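PDB 5CE8: branched-chain amino acid aminotransferase from Thermoproteus uzoniensis, which is a pyridoxal-5'-phosphate-dependent aminotransferase that probably passes amino groups from leucine, isoleucine and valine to 2-oxoglutarate. Local coordinates for residues Y38-F43 against I74-P79; R59-M64 against T81-S86; L68-I73 against V159-T164. All blocks are in the same frame, centred on the assembly; numbering follows the deposited sequence.

Starting from the N terminus, the chain enters strand 41-50 through residues 38-43, the first half of contact 1. It next lays down helix 60-74, whose start (59-64) opens contact 2 and whose later part (68-73) opens contact 3. The stretch 74-79 that leaves this helix returns to the strand and closes contact 1; the head of helix 82-95 (81-86) then closes contact 2 against the start of helix 60-74. Much later, loop 159-164, carrying the cofactor-bound K162, closes contact 3. None of the three loops nests: each pair crosses. Helix 60-74 serves all three, tying strand, second helix and cofactor loop together.

Contact 1 of 3, residues Y38-F43 against I74-P79; sequences YGFGVF and IGLDVP
F40 meets I74, G75 and L76 with its ring, and no other residue gives more surface to the contact. With CG anti to the backbone N (chi1 -168°) the phenyl group swings out from the loop leading into strand 41-50 to the place where helix 60-74 ends. The methyl I74 CD1 sits over one face, 3.9 Å from the centroid of the F40 ring and 18° off its normal, a clear CH-pi contact. At the rim, F40 CE1 comes to 3.3 Å from I74 O, while G75 O lies at the edge in the ring plane. L76 approaches obliquely, its CD1 3.5 Å from F40 CE2. The sharp turn of the chain at G75, with positive phi, brings these two carbonyls and the leucine round the same ring.

G41 adds backbone: its O is 3.5 Å from I74 CD1, so that one methyl is pressed between the F40 ring and the G41 carbonyl. V42 then turns its side chain to the other segment and splits it between two partners, CG1 lying 3.8 Å from I74 CD1 and CG2 4.0 Å from L76 CD2. The side-chain contacts are all apolar.

L76 N is held back to the helix by a probable hydrogen bond to A71 O, and its side chain also touches A108 of strand 102-109. V42 packs on S70 of helix 60-74 and pairs through its backbone with A108. I74 and L76 thus pack against the strand side, while F40 reaches I110 and V119 of its own chain and I171 of the second subunit.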
loop_
_atom_site.group_PDB
_atom_site.type_symbol
_atom_site.label_atom_id
_atom_site.label_comp_id
_atom_site.label_asym_id
_atom_site.label_seq_id
_atom_site.Cartn_x
_atom_site.Cartn_y
_atom_site.Cartn_z
ATOM N N TYR A 38 -24.374 14.258 0.314
ATOM C CA TYR A 38 -23.055 13.844 -0.255
ATOM C C TYR A 38 -21.753 14.412 0.432
ATOM O O TYR A 38 -20.651 14.265 -0.127
ATOM C CB TYR A 38 -23.014 14.228 -1.730
ATOM C CG TYR A 38 -24.197 13.756 -2.510
ATOM C CD1 TYR A 38 -24.659 12.420 -2.464
ATOM C CD2 TYR A 38 -24.857 14.629 -3.356
ATOM C CE1 TYR A 38 -25.784 12.033 -3.192
ATOM C CE2 TYR A 38 -25.980 14.265 -4.046
ATOM C CZ TYR A 38 -26.444 12.994 -4.011
ATOM O OH TYR A 38 -27.558 12.749 -4.806
ATOM N N GLY A 39 -21.905 15.052 1.597
ATOM C CA GLY A 39 -20.819 15.666 2.392
ATOM C C GLY A 39 -19.973 16.673 1.626
ATOM O O GLY A 39 -18.789 16.765 1.818
ATOM N N PHE A 40 -20.617 17.503 0.824
ATOM C CA PHE A 40 -19.976 18.539 0.104
ATOM C C PHE A 40 -20.212 19.921 0.749
ATOM O O PHE A 40 -21.216 20.676 0.427
ATOM C CB PHE A 40 -20.491 18.549 -1.297
ATOM C CG PHE A 40 -19.667 19.404 -2.203
ATOM C CD1 PHE A 40 -18.436 18.958 -2.642
ATOM C CD2 PHE A 40 -20.133 20.617 -2.700
ATOM C CE1 PHE A 40 -17.671 19.729 -3.531
ATOM C CE2 PHE A 40 -19.317 21.449 -3.549
ATOM C CZ PHE A 40 -18.079 20.992 -3.948
ATOM N N GLY A 41 -19.334 20.198 1.720
ATOM C CA GLY A 41 -19.373 21.396 2.533
ATOM C C GLY A 41 -17.974 21.635 3.059
ATOM O O GLY A 41 -17.068 20.745 2.931
ATOM N N VAL A 42 -17.780 22.804 3.616
ATOM C CA VAL A 42 -16.652 23.059 4.517
ATOM C C VAL A 42 -17.129 23.717 5.811
ATOM O O VAL A 42 -18.196 24.398 5.837
ATOM C CB VAL A 42 -15.576 23.880 3.839
ATOM C CG1 VAL A 42 -15.128 23.149 2.618
ATOM C CG2 VAL A 42 -16.015 25.250 3.440
ATOM N N PHE A 43 -16.291 23.642 6.839
ATOM C CA PHE A 43 -16.620 24.306 8.090
ATOM C C PHE A 43 -15.336 24.805 8.748
ATOM O O PHE A 43 -14.211 24.572 8.240
ATOM C CB PHE A 43 -17.414 23.411 9.031
ATOM C CG PHE A 43 -16.689 22.165 9.464
ATOM C CD1 PHE A 43 -16.623 21.050 8.624
ATOM C CD2 PHE A 43 -16.080 22.115 10.693
ATOM C CE1 PHE A 43 -15.871 19.926 9.031
ATOM C CE2 PHE A 43 -15.428 20.971 11.169
ATOM C CZ PHE A 43 -15.314 19.900 10.332
ATOM N N ILE A 74 -11.996 21.986 -2.459
ATOM C CA ILE A 74 -13.085 21.024 -2.808
ATOM C C ILE A 74 -13.871 21.478 -4.035
ATOM O O ILE A 74 -14.655 20.720 -4.521
ATOM C CB ILE A 74 -14.036 20.643 -1.598
ATOM C CG1 ILE A 74 -14.994 21.771 -1.098
ATOM C CG2 ILE A 74 -13.218 20.016 -0.489
ATOM C CD1 ILE A 74 -16.255 21.253 -0.425
ATOM N N GLY A 75 -13.695 22.748 -4.458
ATOM C CA GLY A 75 -14.427 23.331 -5.627
ATOM C C GLY A 75 -15.790 23.875 -5.164
ATOM O O GLY A 75 -16.783 23.867 -5.916
ATOM N N LEU A 76 -15.878 24.303 -3.914
ATOM C CA LEU A 76 -17.108 24.943 -3.425
ATOM C C LEU A 76 -16.982 26.482 -3.601
ATOM O O LEU A 76 -15.909 27.032 -3.358
ATOM C CB LEU A 76 -17.188 24.560 -1.954
ATOM C CG LEU A 76 -18.381 25.118 -1.242
ATOM C CD1 LEU A 76 -19.653 24.550 -1.874
ATOM C CD2 LEU A 76 -18.277 24.814 0.199
ATOM N N ASP A 77 -18.006 27.186 -4.113
ATOM C CA ASP A 77 -17.844 28.578 -4.489
ATOM C C ASP A 77 -18.447 29.367 -3.314
ATOM O O ASP A 77 -19.665 29.389 -3.120
ATOM C CB ASP A 77 -18.531 28.841 -5.843
ATOM C CG ASP A 77 -18.648 30.330 -6.208
ATOM O OD1 ASP A 77 -17.903 31.185 -5.724
ATOM O OD2 ASP A 77 -19.549 30.637 -7.007
ATOM N N VAL A 78 -17.576 29.998 -2.530
ATOM C CA VAL A 78 -18.018 30.777 -1.357
ATOM C C VAL A 78 -18.050 32.252 -1.746
ATOM O O VAL A 78 -17.023 32.854 -1.959
ATOM C CB VAL A 78 -17.120 30.498 -0.155
ATOM C CG1 VAL A 78 -17.516 31.377 1.028
ATOM C CG2 VAL A 78 -17.234 29.035 0.234
ATOM N N PRO A 79 -19.245 32.869 -1.831
ATOM C CA PRO A 79 -19.264 34.223 -2.362
ATOM C C PRO A 79 -18.978 35.319 -1.348
ATOM O O PRO A 79 -19.562 36.370 -1.421
ATOM C CB PRO A 79 -20.699 34.340 -2.907
ATOM C CG PRO A 79 -21.504 33.456 -2.017
ATOM C CD PRO A 79 -20.601 32.323 -1.646
#

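Contact 2 of 3, residues R59-M64 against T81-S86; sequences RLRDHM and TAEELS
R61 and E83 carry the charged part of the contact. R61 NH2 lies 2.9 Å from E83 OE2 in a salt bridge whose hydrogen bond is weak, bent to 127° at the hydrogen, with guanidinium and carboxylate planes 69° apart. Bends at chi2 and chi3 fold the arginine back over the second helix, so that E83 CA sits over the centre of one guanidinium face.

Hydrogen bonding continues with a weak bond from R61 NE to S86 OG, 3.3 Å long. That hydroxyl spends its own proton inside its helix, on A82 O at 2.8 Å, and A82 O also accepts the helical bond from S86 N.

The segments 60-64 and 82-86 are the first turns of helices 60-74 and 82-95, consecutive in the chain; their axes approach to 8.8 Å at 123°, and the second helix opens with a capping box between T81 and E84.

Van der Waals contacts complete the interface. R61 CD rests 3.6 Å from A82 CB, and M64 SD is 3.7 Å from L85 CB. Separately, L60 CD2 comes close to the backbone O and the CB of S86. M64 and L60 also touch I46 of strand 41-50, and the ring of H63 leads off to touch the pyridoxal phosphate.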
loop_
_atom_site.group_PDB
_atom_site.type_symbol
_atom_site.label_atom_id
_atom_site.label_comp_id
_atom_site.label_asym_id
_atom_site.label_seq_id
_atom_site.Cartn_x
_atom_site.Cartn_y
_atom_site.Cartn_z
ATOM N N ARG A 59 -7.752 34.303 16.537
ATOM C CA ARG A 59 -7.300 34.152 15.126
ATOM C C ARG A 59 -8.408 34.058 14.102
ATOM O O ARG A 59 -8.450 33.158 13.197
ATOM C CB ARG A 59 -6.224 33.094 14.928
ATOM C CG ARG A 59 -5.060 33.309 15.852
ATOM C CD ARG A 59 -3.977 32.200 15.717
ATOM N NE ARG A 59 -3.362 32.264 14.410
ATOM C CZ ARG A 59 -2.156 31.765 14.104
ATOM N NH1 ARG A 59 -1.398 31.112 14.965
ATOM N NH2 ARG A 59 -1.652 31.990 12.936
ATOM N N LEU A 60 -9.302 35.048 14.202
ATOM C CA LEU A 60 -10.500 35.030 13.321
ATOM C C LEU A 60 -10.236 34.981 11.865
ATOM O O LEU A 60 -10.735 34.108 11.143
ATOM C CB LEU A 60 -11.320 36.253 13.624
ATOM C CG LEU A 60 -12.654 36.495 12.937
ATOM C CD1 LEU A 60 -13.493 35.219 12.976
ATOM C CD2 LEU A 60 -13.322 37.733 13.561
ATOM N N ARG A 61 -9.427 35.926 11.412
ATOM C CA ARG A 61 -9.056 36.014 10.013
ATOM C C ARG A 61 -8.285 34.811 9.532
ATOM O O ARG A 61 -8.437 34.409 8.396
ATOM C CB ARG A 61 -8.255 37.305 9.744
ATOM C CG ARG A 61 -7.976 37.654 8.273
ATOM C CD ARG A 61 -9.254 38.023 7.502
ATOM N NE ARG A 61 -9.912 39.209 8.079
ATOM C CZ ARG A 61 -9.796 40.462 7.619
ATOM N NH1 ARG A 61 -9.072 40.735 6.523
ATOM N NH2 ARG A 61 -10.433 41.455 8.249
ATOM N N ASP A 62 -7.438 34.216 10.359
ATOM C CA ASP A 62 -6.751 33.024 9.905
ATOM C C ASP A 62 -7.817 31.891 9.653
ATOM O O ASP A 62 -7.658 31.110 8.736
ATOM C CB ASP A 62 -5.720 32.571 10.922
ATOM C CG ASP A 62 -4.497 33.495 11.003
ATOM O OD1 ASP A 62 -3.991 33.996 10.011
ATOM O OD2 ASP A 62 -3.966 33.640 12.067
ATOM N N HIS A 63 -8.858 31.785 10.512
ATOM C CA HIS A 63 -9.886 30.776 10.365
ATOM C C HIS A 63 -10.728 30.999 9.146
ATOM O O HIS A 63 -11.080 30.046 8.463
ATOM C CB HIS A 63 -10.744 30.653 11.626
ATOM C CG HIS A 63 -10.084 29.836 12.692
ATOM N ND1 HIS A 63 -10.175 28.457 12.709
ATOM C CD2 HIS A 63 -9.284 30.180 13.743
ATOM C CE1 HIS A 63 -9.516 27.988 13.762
ATOM N NE2 HIS A 63 -8.938 29.001 14.383
ATOM N N MET A 64 -11.143 32.246 8.944
ATOM C CA MET A 64 -11.841 32.545 7.741
ATOM C C MET A 64 -11.010 32.399 6.475
ATOM O O MET A 64 -11.541 31.934 5.456
ATOM C CB MET A 64 -12.506 33.882 7.809
ATOM C CG MET A 64 -13.616 33.938 8.952
ATOM S SD MET A 64 -14.768 32.563 8.802
ATOM C CE MET A 64 -15.940 33.054 10.060
ATOM N N THR A 81 -15.768 37.227 1.216
ATOM C CA THR A 81 -14.328 37.256 1.529
ATOM C C THR A 81 -14.127 36.910 3.008
ATOM O O THR A 81 -15.056 36.848 3.845
ATOM C CB THR A 81 -13.778 38.630 1.242
ATOM O OG1 THR A 81 -14.487 39.524 2.111
ATOM C CG2 THR A 81 -14.013 38.990 -0.190
ATOM N N ALA A 82 -12.878 36.711 3.326
ATOM C CA ALA A 82 -12.443 36.458 4.691
ATOM C C ALA A 82 -12.900 37.567 5.599
ATOM O O ALA A 82 -13.332 37.348 6.728
ATOM C CB ALA A 82 -10.935 36.397 4.708
ATOM N N GLU A 83 -12.775 38.777 5.071
ATOM C CA GLU A 83 -13.010 40.000 5.794
ATOM C C GLU A 83 -14.481 40.111 6.101
ATOM O O GLU A 83 -14.840 40.270 7.251
ATOM C CB GLU A 83 -12.450 41.189 4.958
ATOM C CG GLU A 83 -13.157 42.540 5.112
ATOM C CD GLU A 83 -12.210 43.614 5.562
ATOM O OE1 GLU A 83 -11.884 44.505 4.747
ATOM O OE2 GLU A 83 -11.795 43.493 6.732
ATOM N N GLU A 84 -15.334 39.923 5.086
ATOM C CA GLU A 84 -16.753 39.820 5.279
ATOM C C GLU A 84 -17.184 38.799 6.360
ATOM O O GLU A 84 -18.104 39.038 7.246
ATOM C CB GLU A 84 -17.391 39.472 3.936
ATOM C CG GLU A 84 -17.508 40.723 3.047
ATOM C CD GLU A 84 -17.994 40.449 1.621
ATOM O OE1 GLU A 84 -18.569 41.363 1.015
ATOM O OE2 GLU A 84 -17.808 39.351 1.094
ATOM N N LEU A 85 -16.610 37.609 6.243
ATOM C CA LEU A 85 -16.998 36.569 7.194
ATOM C C LEU A 85 -16.541 36.922 8.552
ATOM O O LEU A 85 -17.274 36.695 9.547
ATOM C CB LEU A 85 -16.448 35.197 6.742
ATOM C CG LEU A 85 -17.049 34.761 5.416
ATOM C CD1 LEU A 85 -16.223 33.600 4.880
ATOM C CD2 LEU A 85 -18.532 34.443 5.523
ATOM N N SER A 86 -15.330 37.465 8.667
ATOM C CA SER A 86 -14.811 37.957 9.960
ATOM C C SER A 86 -15.772 38.962 10.640
ATOM O O SER A 86 -16.158 38.846 11.889
ATOM C CB SER A 86 -13.343 38.496 9.793
ATOM O OG SER A 86 -12.411 37.445 9.360
#

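Contact 3 of 3, residues L68-I73 against V159-T164. With PLP (pyridoxal-5'-phosphate), chain D.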
loop_
_atom_site.group_PDB
_atom_site.type_symbol
_atom_site.label_atom_id
_atom_site.label_comp_id
_atom_site.label_asym_id
_atom_site.label_seq_id
_atom_site.Cartn_x
_atom_site.Cartn_y
_atom_site.Cartn_z
ATOM N N LEU A 68 -12.143 29.517 3.258
ATOM C CA LEU A 68 -11.979 29.834 1.851
ATOM C C LEU A 68 -10.967 28.890 1.115
ATOM O O LEU A 68 -11.237 28.505 -0.034
ATOM C CB LEU A 68 -11.519 31.282 1.711
ATOM C CG LEU A 68 -12.597 32.338 1.455
ATOM C CD1 LEU A 68 -13.868 31.967 2.149
ATOM C CD2 LEU A 68 -12.116 33.715 1.829
ATOM N N ARG A 69 -9.805 28.558 1.750
ATOM C CA ARG A 69 -8.838 27.612 1.139
ATOM C C ARG A 69 -9.541 26.272 1.099
ATOM O O ARG A 69 -9.479 25.609 0.080
ATOM C CB ARG A 69 -7.515 27.505 1.873
ATOM C CG ARG A 69 -6.668 28.779 1.708
ATOM C CD ARG A 69 -5.160 28.485 1.959
ATOM N NE ARG A 69 -5.037 28.075 3.341
ATOM C CZ ARG A 69 -5.109 28.892 4.380
ATOM N NH1 ARG A 69 -5.285 30.218 4.266
ATOM N NH2 ARG A 69 -5.032 28.377 5.555
ATOM N N SER A 70 -10.236 25.882 2.175
ATOM C CA SER A 70 -11.015 24.594 2.206
ATOM C C SER A 70 -11.970 24.488 1.080
ATOM O O SER A 70 -12.002 23.458 0.408
ATOM C CB SER A 70 -11.702 24.373 3.522
ATOM O OG SER A 70 -10.711 23.901 4.490
ATOM N N ALA A 71 -12.693 25.569 0.791
ATOM C CA ALA A 71 -13.634 25.572 -0.336
ATOM C C ALA A 71 -12.937 25.424 -1.723
ATOM O O ALA A 71 -13.365 24.685 -2.604
ATOM C CB ALA A 71 -14.479 26.895 -0.350
ATOM N N LYS A 72 -11.913 26.184 -1.920
ATOM C CA LYS A 72 -11.243 26.165 -3.249
ATOM C C LYS A 72 -10.614 24.786 -3.449
ATOM O O LYS A 72 -10.513 24.256 -4.553
ATOM C CB LYS A 72 -10.140 27.221 -3.267
ATOM C CG LYS A 72 -9.109 27.047 -4.406
ATOM C CD LYS A 72 -7.799 27.794 -4.140
ATOM C CE LYS A 72 -7.674 29.046 -4.991
ATOM N NZ LYS A 72 -7.200 28.720 -6.357
ATOM N N ILE A 73 -10.152 24.205 -2.365
ATOM C CA ILE A 73 -9.668 22.823 -2.428
ATOM C C ILE A 73 -10.782 21.851 -2.960
ATOM O O ILE A 73 -10.514 21.030 -3.861
ATOM C CB ILE A 73 -9.115 22.424 -1.051
ATOM C CG1 ILE A 73 -7.798 23.148 -0.838
ATOM C CG2 ILE A 73 -8.867 20.961 -1.008
ATOM C CD1 ILE A 73 -7.129 22.844 0.487
ATOM N N VAL A 159 -7.875 15.881 2.460
ATOM C CA VAL A 159 -7.842 15.942 3.869
ATOM C C VAL A 159 -7.414 17.248 4.495
ATOM O O VAL A 159 -7.893 17.620 5.557
ATOM C CB VAL A 159 -7.065 14.820 4.483
ATOM C CG1 VAL A 159 -7.977 13.640 4.422
ATOM C CG2 VAL A 159 -5.737 14.576 3.780
ATOM N N MET A 160 -6.610 18.013 3.780
ATOM C CA MET A 160 -6.174 19.334 4.292
ATOM C C MET A 160 -7.348 20.298 4.296
ATOM O O MET A 160 -7.236 21.320 4.845
ATOM C CB MET A 160 -5.060 19.875 3.417
ATOM C CG MET A 160 -3.842 18.928 3.487
ATOM S SD MET A 160 -2.173 19.453 3.054
ATOM C CE MET A 160 -2.298 21.178 3.458
ATOM N N ALA A 161 -8.396 20.018 3.570
ATOM C CA ALA A 161 -9.554 20.883 3.621
ATOM C C ALA A 161 -10.383 20.448 4.806
ATOM O O ALA A 161 -10.564 19.249 4.991
ATOM C CB ALA A 161 -10.331 20.729 2.397
ATOM N N LYS A 162 -10.989 21.413 5.512
ATOM C CA LYS A 162 -11.880 21.141 6.644
ATOM C C LYS A 162 -13.239 20.895 6.064
ATOM O O LYS A 162 -14.188 21.732 6.104
ATOM C CB LYS A 162 -11.786 22.273 7.626
ATOM C CG LYS A 162 -12.203 21.828 9.037
ATOM C CD LYS A 162 -11.698 22.866 10.106
ATOM C CE LYS A 162 -12.078 22.487 11.490
ATOM N NZ LYS A 162 -11.256 21.299 11.897
ATOM N N ALA A 163 -13.367 19.746 5.475
ATOM C CA ALA A 163 -14.531 19.455 4.649
ATOM C C ALA A 163 -15.435 18.410 5.246
ATOM O O ALA A 163 -14.977 17.383 5.680
ATOM C CB ALA A 163 -14.086 19.061 3.236
ATOM N N THR A 164 -16.729 18.626 5.136
ATOM C CA THR A 164 -17.795 17.979 5.958
ATOM C C THR A 164 -17.799 16.488 5.839
ATOM O O THR A 164 -17.596 15.758 6.858
ATOM C CB THR A 164 -19.185 18.613 5.630
ATOM O OG1 THR A 164 -19.377 18.531 4.247
ATOM C CG2 THR A 164 -19.266 20.164 6.024
HETATM N N1 PLP D . -7.516 17.932 13.102
HETATM C C2 PLP D . -8.583 17.809 12.319
HETATM C C2A PLP D . -8.870 16.522 11.606
HETATM C C3 PLP D . -9.557 18.886 12.209
HETATM O O3 PLP D . -10.717 18.702 11.461
HETATM C C4 PLP D . -9.292 20.148 12.952
HETATM C C4A PLP D . -10.220 21.345 12.899
HETATM C C5 PLP D . -8.042 20.167 13.764
HETATM C C6 PLP D . -7.222 19.004 13.775
HETATM C C5A PLP D . -7.611 21.305 14.645
HETATM O O4P PLP D . -7.519 22.498 13.953
HETATM P P PLP D . -7.613 23.851 14.757
HETATM O O1P PLP D . -8.971 23.913 15.537
HETATM O O2P PLP D . -6.371 23.969 15.531
HETATM O O3P PLP D . -7.722 24.976 13.766
HETATM O O HOH W 1 -7.972 23.975 4.488
#
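S70 and K162 face each other side chain to backbone: the serine hydroxyl points from the helix straight at the peptide N-H of the lysine. The bond from K162 N to S70 OG is 2.7 Å and nearly linear, at 167°. What aims it is the serine's first torsion, which sets OG anti to its own carbonyl carbon and beside its backbone N (chi1 -78°). A water gives one hydrogen to S70 OG and another, over 2.8 Å, to M160 O, so a second link runs between helix and loop. OG therefore accepts twice, and it has a weak bond to R66 O besides.

One turn further on, I73 CG2 lies 3.7 Å from A161 CB, methyl against methyl. Small side chains let the backbones close in: the CA atoms of S70 and A161 are only 4.2 Å apart.

The lysine chain runs the other way. From a backbone pinned at the helix, K162 goes off almost fully extended through chi3 and bends only at chi4 (71°), and its NZ is covalently bonded to C4A of pyridoxal phosphate, 1.4 Å. K162 is also the centre of an inverse gamma turn, and its O receives a probable hydrogen bond from F43 N of strand 41-50.

NZ bonded to C4A is consistent with the internal aldimine; in the general mechanism of these enzymes the substrate amine then displaces the lysine from C4A to form the external aldimine. The cofactor is also hydrogen-bonded to R66, Y167, I223, T224 and T260. With both N and O of K162 hydrogen-bonded, the root of the arm should stay in place while its tip lets go of C4A and returns to it.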